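Local coordinates for protein glutathione S-transferase enzyme with thioredoxin-like domain (Bradyrhizobium sp., PDB 4MF7) that probably transfers glutathione to electrophilic substrates as a glutathione S-transferase, built from a thioredoxin-like domain followed by a helical domain, at residues A[42-47]-A[68-73]; A[131-136]-A[196-201]. One frame throughout, in Å; residues are numbered along the deposited sequence.

Contact 1: A[42-47]-A[68-73]; sequences RIQLYS and EPHAID
Tyr46 lies alongside His70, with its ring atom CE1 3.7 Å from His70 CD2. The ring planes differ by only 15°, but the centroids are 5.3 Å apart, so one ring is mostly displaced from the other. The pair sits on two neighbouring parallel strands, 43-47 and 67-71. With helix 53-63 they form the beta-alpha-beta unit that opens the thioredoxin-like domain of glutathione transferases. The parallel ladder starts with Glu68 N giving to Ile43 O and ends with Ile72 N giving to Ser47 O. Gln44, Tyr46, Glu68 and His70 share one face of the sheet. Leu45 and Pro69 lie on the other, where Leu45 packs on helix 53-63.

The Gln44 amide links both strands. Its chain bends at chi2 (-69°), which brings the amide in toward the side chains of Glu68 and His70. Gln44 OE1 accepts from His70 NE2 at 2.8 Å, and the oxygen lies near the imidazole plane. Gln44 NE2 gives one hydrogen to Arg42 O at 3.0 Å and the other to Glu68. A leucine here would remove all three bonds and would probably leave His70 NE2 without its acceptor and the imidazole freer to turn. The Glu68 carboxylate is also held by the backbone N atoms of Gln38 and His39. Ile72 CD1 reaches the edge of the Tyr46 ring. Gln44 NE2 meets Glu68 OE1 at 3.0 Å, from above the carboxylate plane.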
ATOM      1  N   ARG A  42      -2.222 -26.683  -1.355  1.00 34.54           N
ATOM      2  CA  ARG A  42      -3.101 -25.517  -1.174  1.00 29.01           C
ATOM      3  C   ARG A  42      -2.306 -24.294  -0.699  1.00 24.46           C
ATOM      4  O   ARG A  42      -1.320 -24.435   0.011  1.00 28.27           O
ATOM      5  CB  ARG A  42      -4.208 -25.797  -0.150  1.00 32.80           C
ATOM      6  CG  ARG A  42      -5.112 -26.969  -0.513  1.00 30.13           C
ATOM      7  CD  ARG A  42      -6.237 -27.149   0.491  1.00 35.11           C
ATOM      8  NE  ARG A  42      -6.895 -28.440   0.277  1.00 28.20           N
ATOM      9  CZ  ARG A  42      -7.846 -28.930   1.059  1.00 42.71           C
ATOM     10  NH1 ARG A  42      -8.264 -28.242   2.090  1.00 32.00           N
ATOM     11  NH2 ARG A  42      -8.375 -30.107   0.810  1.00 37.13           N
ATOM     12  N   ILE A  43      -2.800 -23.111  -1.077  1.00 32.66           N
ATOM     13  CA  ILE A  43      -2.300 -21.834  -0.512  1.00 27.94           C
ATOM     14  C   ILE A  43      -2.385 -21.906   1.002  1.00 30.46           C
ATOM     15  O   ILE A  43      -3.438 -22.268   1.547  1.00 31.84           O
ATOM     16  CB  ILE A  43      -3.103 -20.644  -1.055  1.00 30.89           C
ATOM     17  CG1 ILE A  43      -2.771 -20.437  -2.533  1.00 30.03           C
ATOM     18  CG2 ILE A  43      -2.771 -19.357  -0.287  1.00 33.15           C
ATOM     19  CD1 ILE A  43      -3.796 -19.627  -3.280  1.00 33.95           C
ATOM     20  N   GLN A  44      -1.276 -21.616   1.686  1.00 29.68           N
ATOM     21  CA  GLN A  44      -1.262 -21.549   3.107  1.00 29.03           C
ATOM     22  C   GLN A  44      -1.500 -20.094   3.496  1.00 31.64           C
ATOM     23  O   GLN A  44      -0.810 -19.200   2.988  1.00 27.47           O
ATOM     24  CB  GLN A  44       0.058 -22.026   3.688  1.00 29.64           C
ATOM     25  CG  GLN A  44       0.459 -23.418   3.222  1.00 29.99           C
ATOM     26  CD  GLN A  44      -0.464 -24.491   3.804  1.00 28.58           C
ATOM     27  OE1 GLN A  44      -0.584 -24.625   5.026  1.00 32.12           O
ATOM     28  NE2 GLN A  44      -1.113 -25.225   2.947  1.00 34.75           N
ATOM     29  N   LEU A  45      -2.474 -19.874   4.369  1.00 28.42           N
ATOM     30  CA  LEU A  45      -2.807 -18.516   4.869  1.00 28.37           C
ATOM     31  C   LEU A  45      -2.454 -18.429   6.350  1.00 27.04           C
ATOM     32  O   LEU A  45      -2.923 -19.242   7.154  1.00 32.38           O
ATOM     33  CB  LEU A  45      -4.293 -18.191   4.644  1.00 27.17           C
ATOM     34  CG  LEU A  45      -4.788 -16.888   5.275  1.00 31.88           C
ATOM     35  CD1 LEU A  45      -4.125 -15.674   4.606  1.00 25.82           C
ATOM     36  CD2 LEU A  45      -6.293 -16.775   5.146  1.00 32.61           C
ATOM     37  N   TYR A  46      -1.606 -17.451   6.709  1.00 29.20           N
ATOM     38  CA  TYR A  46      -1.210 -17.232   8.094  1.00 30.61           C
ATOM     39  C   TYR A  46      -1.763 -15.897   8.509  1.00 35.10           C
ATOM     40  O   TYR A  46      -1.295 -14.866   8.037  1.00 29.78           O
ATOM     41  CB  TYR A  46       0.311 -17.276   8.249  1.00 27.49           C
ATOM     42  CG  TYR A  46       0.944 -18.476   7.588  1.00 27.87           C
ATOM     43  CD1 TYR A  46       1.044 -19.701   8.259  1.00 31.03           C
ATOM     44  CD2 TYR A  46       1.400 -18.415   6.269  1.00 29.63           C
ATOM     45  CE1 TYR A  46       1.576 -20.818   7.630  1.00 31.72           C
ATOM     46  CE2 TYR A  46       1.943 -19.528   5.648  1.00 30.51           C
ATOM     47  CZ  TYR A  46       2.043 -20.727   6.351  1.00 36.85           C
ATOM     48  OH  TYR A  46       2.555 -21.850   5.732  1.00 31.35           O
ATOM     49  N   SER A  47      -2.777 -15.896   9.378  1.00 27.25           N
ATOM     50  CA  SER A  47      -3.571 -14.707   9.539  1.00 31.84           C
ATOM     51  C   SER A  47      -4.399 -14.711  10.804  1.00 35.47           C
ATOM     52  O   SER A  47      -4.283 -15.610  11.626  1.00 33.14           O
ATOM     53  CB  SER A  47      -4.469 -14.550   8.304  1.00 28.42           C
ATOM     54  OG  SER A  47      -5.012 -13.247   8.225  1.00 28.56           O
ATOM     55  N   GLU A  68      -5.532 -23.189   2.955  1.00 25.89           N
ATOM     56  CA  GLU A  68      -5.431 -23.724   4.284  1.00 29.30           C
ATOM     57  C   GLU A  68      -5.090 -22.646   5.288  1.00 30.00           C
ATOM     58  O   GLU A  68      -3.940 -22.219   5.342  1.00 29.87           O
ATOM     59  CB  GLU A  68      -4.360 -24.819   4.318  1.00 28.45           C
ATOM     60  CG  GLU A  68      -4.287 -25.560   5.649  1.00 31.37           C
ATOM     61  CD  GLU A  68      -3.286 -26.703   5.621  1.00 35.69           C
ATOM     62  OE1 GLU A  68      -2.847 -27.112   4.512  1.00 34.49           O
ATOM     63  OE2 GLU A  68      -2.950 -27.192   6.711  1.00 36.71           O
ATOM     64  N   PRO A  69      -6.089 -22.216   6.100  1.00 28.21           N
ATOM     65  CA  PRO A  69      -5.840 -21.159   7.054  1.00 28.35           C
ATOM     66  C   PRO A  69      -5.201 -21.602   8.369  1.00 33.54           C
ATOM     67  O   PRO A  69      -5.444 -22.720   8.850  1.00 34.84           O
ATOM     68  CB  PRO A  69      -7.238 -20.593   7.296  1.00 31.08           C
ATOM     69  CG  PRO A  69      -8.111 -21.803   7.232  1.00 34.33           C
ATOM     70  CD  PRO A  69      -7.520 -22.591   6.084  1.00 33.01           C
ATOM     71  N   HIS A  70      -4.380 -20.728   8.923  1.00 29.83           N
ATOM     72  CA  HIS A  70      -3.693 -20.927  10.192  1.00 29.94           C
ATOM     73  C   HIS A  70      -3.803 -19.638  10.997  1.00 34.60           C
ATOM     74  O   HIS A  70      -3.304 -18.602  10.578  1.00 34.22           O
ATOM     75  CB  HIS A  70      -2.218 -21.275  10.005  1.00 32.75           C
ATOM     76  CG  HIS A  70      -1.968 -22.461   9.122  1.00 32.67           C
ATOM     77  ND1 HIS A  70      -1.980 -23.761   9.588  1.00 34.51           N
ATOM     78  CD2 HIS A  70      -1.731 -22.542   7.791  1.00 37.71           C
ATOM     79  CE1 HIS A  70      -1.729 -24.586   8.585  1.00 35.08           C
ATOM     80  NE2 HIS A  70      -1.589 -23.873   7.483  1.00 41.82           N
ATOM     81  N   ALA A  71      -4.439 -19.723  12.163  1.00 30.22           N
ATOM     82  CA  ALA A  71      -4.520 -18.597  13.083  1.00 34.50           C
ATOM     83  C   ALA A  71      -3.173 -18.385  13.746  1.00 40.11           C
ATOM     84  O   ALA A  71      -2.556 -19.324  14.232  1.00 41.19           O
ATOM     85  CB  ALA A  71      -5.594 -18.824  14.146  1.00 37.78           C
ATOM     86  N   ILE A  72      -2.724 -17.142  13.757  1.00 33.42           N
ATOM     87  CA  ILE A  72      -1.455 -16.765  14.344  1.00 34.40           C
ATOM     88  C   ILE A  72      -1.788 -16.098  15.682  1.00 38.81           C
ATOM     89  O   ILE A  72      -2.406 -15.042  15.712  1.00 44.85           O
ATOM     90  CB  ILE A  72      -0.690 -15.822  13.392  1.00 39.56           C
ATOM     91  CG1 ILE A  72      -0.484 -16.499  12.022  1.00 33.91           C
ATOM     92  CG2 ILE A  72       0.645 -15.401  13.980  1.00 44.85           C
ATOM     93  CD1 ILE A  72       0.266 -17.805  12.039  1.00 40.87           C
ATOM     94  N   ASP A  73      -1.422 -16.750  16.782  1.00 49.34           N
ATOM     95  CA  ASP A  73      -1.821 -16.293  18.128  1.00 49.29           C
ATOM     96  C   ASP A  73      -0.901 -15.171  18.616  1.00 46.32           C
ATOM     97  O   ASP A  73       0.204 -15.425  19.109  1.00 47.07           O
ATOM     98  CB  ASP A  73      -1.814 -17.482  19.109  1.00 51.51           C
ATOM     99  CG  ASP A  73      -2.531 -17.189  20.434  1.00 74.75           C
ATOM    100  OD1 ASP A  73      -2.811 -16.009  20.744  1.00 56.17           O
ATOM    101  OD2 ASP A  73      -2.801 -18.163  21.174  1.00 64.82           O
TER

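Contact 2: A[131-136]-A[196-201]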
ATOM      1  N   PRO A 131      -7.711  -0.803 -18.633  1.00 43.86           N
ATOM      2  CA  PRO A 131      -6.414  -0.454 -18.023  1.00 39.14           C
ATOM      3  C   PRO A 131      -6.431   0.770 -17.077  1.00 33.74           C
ATOM      4  O   PRO A 131      -5.874   0.699 -15.965  1.00 34.51           O
ATOM      5  CB  PRO A 131      -5.521  -0.206 -19.245  1.00 53.01           C
ATOM      6  CG  PRO A 131      -6.090  -1.092 -20.298  1.00 53.33           C
ATOM      7  CD  PRO A 131      -7.571  -1.078 -20.080  1.00 51.33           C
ATOM      8  N   ALA A 132      -7.042   1.875 -17.479  1.00 34.38           N
ATOM      9  CA  ALA A 132      -7.076   3.052 -16.604  1.00 37.94           C
ATOM     10  C   ALA A 132      -7.774   2.726 -15.255  1.00 48.84           C
ATOM     11  O   ALA A 132      -7.292   3.072 -14.168  1.00 29.99           O
ATOM     12  CB  ALA A 132      -7.752   4.206 -17.288  1.00 36.14           C
ATOM     13  N   ARG A 133      -8.911   2.052 -15.337  1.00 34.09           N
ATOM     14  CA  ARG A 133      -9.663   1.669 -14.134  1.00 33.30           C
ATOM     15  C   ARG A 133      -8.945   0.607 -13.288  1.00 32.81           C
ATOM     16  O   ARG A 133      -9.083   0.604 -12.053  1.00 31.79           O
ATOM     17  CB  ARG A 133     -11.118   1.302 -14.501  1.00 32.75           C
ATOM     18  CG  ARG A 133     -11.928   2.569 -14.826  1.00 44.56           C
ATOM     19  CD  ARG A 133     -13.379   2.414 -15.275  1.00 60.16           C
ATOM     20  NE  ARG A 133     -14.183   1.637 -14.328  1.00 52.33           N
ATOM     21  CZ  ARG A 133     -14.395   0.339 -14.463  1.00 45.13           C
ATOM     22  NH1 ARG A 133     -15.117  -0.331 -13.570  1.00 44.63           N
ATOM     23  NH2 ARG A 133     -13.869  -0.297 -15.503  1.00 50.64           N
ATOM     24  N   ARG A 134      -8.147  -0.258 -13.909  1.00 26.62           N
ATOM     25  CA  ARG A 134      -7.296  -1.147 -13.142  1.00 28.91           C
ATOM     26  C   ARG A 134      -6.329  -0.360 -12.272  1.00 36.86           C
ATOM     27  O   ARG A 134      -6.185  -0.673 -11.114  1.00 30.18           O
ATOM     28  CB  ARG A 134      -6.519  -2.132 -14.001  1.00 32.88           C
ATOM     29  CG  ARG A 134      -7.449  -3.123 -14.679  1.00 46.07           C
ATOM     30  CD  ARG A 134      -6.796  -3.807 -15.856  1.00 44.29           C
ATOM     31  NE  ARG A 134      -6.037  -4.955 -15.441  1.00 44.50           N
ATOM     32  CZ  ARG A 134      -6.519  -6.198 -15.347  1.00 50.87           C
ATOM     33  NH1 ARG A 134      -7.799  -6.484 -15.617  1.00 55.07           N
ATOM     34  NH2 ARG A 134      -5.704  -7.163 -14.978  1.00 44.92           N
ATOM     35  N   TRP A 135      -5.671   0.656 -12.828  1.00 32.48           N
ATOM     36  CA  TRP A 135      -4.755   1.465 -12.015  1.00 27.74           C
ATOM     37  C   TRP A 135      -5.506   2.162 -10.900  1.00 24.82           C
ATOM     38  O   TRP A 135      -5.027   2.192  -9.750  1.00 28.46           O
ATOM     39  CB  TRP A 135      -3.969   2.482 -12.880  1.00 28.52           C
ATOM     40  CG  TRP A 135      -3.047   1.805 -13.781  1.00 27.83           C
ATOM     41  CD1 TRP A 135      -3.098   1.779 -15.156  1.00 34.37           C
ATOM     42  CD2 TRP A 135      -1.929   1.024 -13.409  1.00 25.49           C
ATOM     43  NE1 TRP A 135      -2.079   1.017 -15.647  1.00 32.04           N
ATOM     44  CE2 TRP A 135      -1.336   0.543 -14.600  1.00 30.16           C
ATOM     45  CE3 TRP A 135      -1.341   0.705 -12.188  1.00 30.39           C
ATOM     46  CZ2 TRP A 135      -0.215  -0.240 -14.583  1.00 33.01           C
ATOM     47  CZ3 TRP A 135      -0.271  -0.069 -12.167  1.00 29.57           C
ATOM     48  CH2 TRP A 135       0.310  -0.543 -13.354  1.00 38.39           C
ATOM     49  N   GLN A 136      -6.684   2.697 -11.195  1.00 26.28           N
ATOM     50  CA  GLN A 136      -7.456   3.391 -10.191  1.00 29.73           C
ATOM     51  C   GLN A 136      -7.865   2.462  -9.064  1.00 34.63           C
ATOM     52  O   GLN A 136      -7.903   2.885  -7.917  1.00 27.92           O
ATOM     53  CB  GLN A 136      -8.692   4.052 -10.789  1.00 31.01           C
ATOM     54  CG  GLN A 136      -8.370   5.314 -11.568  1.00 40.44           C
ATOM     55  CD  GLN A 136      -9.625   5.971 -12.097  1.00 46.14           C
ATOM     56  OE1 GLN A 136     -10.472   5.308 -12.699  1.00 43.97           O
ATOM     57  NE2 GLN A 136      -9.753   7.275 -11.884  1.00 88.54           N
ATOM     58  N   ILE A 196     -16.918   0.408  -5.479  1.00 25.93           N
ATOM     59  CA  ILE A 196     -15.954   1.485  -5.557  1.00 31.69           C
ATOM     60  C   ILE A 196     -15.610   1.771  -7.034  1.00 29.45           C
ATOM     61  O   ILE A 196     -15.454   2.924  -7.405  1.00 31.01           O
ATOM     62  CB  ILE A 196     -14.704   1.167  -4.704  1.00 26.87           C
ATOM     63  CG1 ILE A 196     -15.078   1.314  -3.218  1.00 24.66           C
ATOM     64  CG2 ILE A 196     -13.521   2.047  -5.082  1.00 30.56           C
ATOM     65  CD1 ILE A 196     -14.086   0.679  -2.282  1.00 25.85           C
ATOM     66  N   MET A 197     -15.527   0.713  -7.843  1.00 27.70           N
ATOM     67  CA  MET A 197     -15.251   0.824  -9.279  1.00 34.02           C
ATOM     68  C   MET A 197     -16.531   0.576 -10.104  1.00 30.65           C
ATOM     69  O   MET A 197     -16.543  -0.193 -11.075  1.00 34.17           O
ATOM     70  CB  MET A 197     -14.143  -0.116  -9.693  1.00 28.27           C
ATOM     71  CG  MET A 197     -12.860   0.031  -8.897  1.00 31.17           C
ATOM     72  SD  MET A 197     -12.192   1.714  -8.850  1.00 32.96           S
ATOM     73  CE  MET A 197     -11.797   2.001 -10.596  1.00 29.66           C
ATOM     74  N   ASP A 198     -17.593   1.240  -9.690  1.00 32.24           N
ATOM     75  CA  ASP A 198     -18.869   1.270 -10.430  1.00 33.06           C
ATOM     76  C   ASP A 198     -19.498  -0.094 -10.473  1.00 35.16           C
ATOM     77  O   ASP A 198     -19.794  -0.666  -9.415  1.00 34.34           O
ATOM     78  CB  ASP A 198     -18.662   1.882 -11.823  1.00 40.62           C
ATOM     79  CG  ASP A 198     -18.369   3.348 -11.745  1.00 48.02           C
ATOM     80  OD1 ASP A 198     -19.319   4.158 -11.669  1.00 54.65           O
ATOM     81  OD2 ASP A 198     -17.180   3.688 -11.739  1.00 44.47           O
ATOM     82  N   ALA A 199     -19.729  -0.630 -11.677  1.00 35.04           N
ATOM     83  CA  ALA A 199     -20.438  -1.900 -11.804  1.00 31.70           C
ATOM     84  C   ALA A 199     -19.585  -3.080 -11.429  1.00 37.09           C
ATOM     85  O   ALA A 199     -20.098  -4.165 -11.214  1.00 40.58           O
ATOM     86  CB  ALA A 199     -20.990  -2.075 -13.227  1.00 43.63           C
ATOM     87  N   ASP A 200     -18.272  -2.887 -11.377  1.00 32.78           N
ATOM     88  CA  ASP A 200     -17.337  -3.976 -11.135  1.00 33.71           C
ATOM     89  C   ASP A 200     -17.011  -4.137  -9.656  1.00 35.23           C
ATOM     90  O   ASP A 200     -16.496  -3.214  -9.039  1.00 30.64           O
ATOM     91  CB  ASP A 200     -16.021  -3.689 -11.865  1.00 31.63           C
ATOM     92  CG  ASP A 200     -16.141  -3.826 -13.383  1.00 57.44           C
ATOM     93  OD1 ASP A 200     -16.804  -4.759 -13.867  1.00 47.80           O
ATOM     94  OD2 ASP A 200     -15.563  -2.990 -14.085  1.00 43.48           O
ATOM     95  N   TYR A 201     -17.289  -5.315  -9.108  1.00 29.21           N
ATOM     96  CA  TYR A 201     -16.810  -5.664  -7.771  1.00 32.49           C
ATOM     97  C   TYR A 201     -15.362  -6.084  -7.869  1.00 28.39           C
ATOM     98  O   TYR A 201     -14.980  -6.983  -8.661  1.00 29.42           O
ATOM     99  CB  TYR A 201     -17.678  -6.766  -7.167  1.00 30.50           C
ATOM    100  CG  TYR A 201     -17.275  -7.313  -5.827  1.00 27.18           C
ATOM    101  CD1 TYR A 201     -17.674  -6.697  -4.677  1.00 28.98           C
ATOM    102  CD2 TYR A 201     -16.569  -8.519  -5.717  1.00 29.92           C
ATOM    103  CE1 TYR A 201     -17.379  -7.219  -3.432  1.00 27.25           C
ATOM    104  CE2 TYR A 201     -16.250  -9.040  -4.481  1.00 27.74           C
ATOM    105  CZ  TYR A 201     -16.663  -8.391  -3.334  1.00 27.61           C
ATOM    106  OH  TYR A 201     -16.388  -8.912  -2.099  1.00 30.14           O
TER
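Arg133 reaches out from helix 131-138 and uses one nitrogen, NH1, to hold two acceptors in the loop 196-201. Asp200 OD2 lies 2.7 Å from Arg133 NH1 in a nearly straight salt bridge. The oxygen is met on its anti side, and the guanidinium and carboxylate planes are turned 39° apart. Met197 O accepts from the same Arg133 NH1 at 2.9 Å, a more bent bond with the donor above the carbonyl plane. Both acceptors lie close to the guanidinium plane. The arginine chain bends at chi3 (55°), which turns the guanidinium toward the loop.

The loop makes a type II' beta turn from Met197 to Asp200. Asp200 N closes it on Met197 O, from the carbonyl face opposite to Arg133 NH1. The arginine therefore ties the helix to both ends of this turn.

The tightly packed part is a methyl against the helix backbone. Met197 curls at chi2 and chi3, and its methyl CE comes to 3.4 Å from the carbonyl oxygen Arg133 O and 3.7 Å from the Gln136 CB methylene. The Asp198 side is looser and partly exposed. Asp198 OD2 stays 4.5 Å from Arg133 NE, too far for a salt bridge, and pairs instead with Arg193.

The loop follows helix 171-190 and leads into helix 203-215. Met197 also touches Arg189 of helix 171-190, while Trp135 on helix 131-138 meets Tyr118 of the second subunit edge-to-face.

Contact 1 is mostly buried and joins two strands of the thioredoxin-like sheet. Contact 2 lies at the surface and joins a helix to a loop among the helices that follow. They share no element, and their nearest atoms are about 15 Å apart. They lie on opposite sides of the chain's centre. Contact 1 rests on a regular ladder of backbone bonds, with a polar side-chain network on one face. Contact 2 has no ladder and depends on one arginine-aspartate salt bridge, a bond from the same arginine to a turn carbonyl, and a methionine methyl. The second subunit reaches contact 2 but does not touch the segments of contact 1.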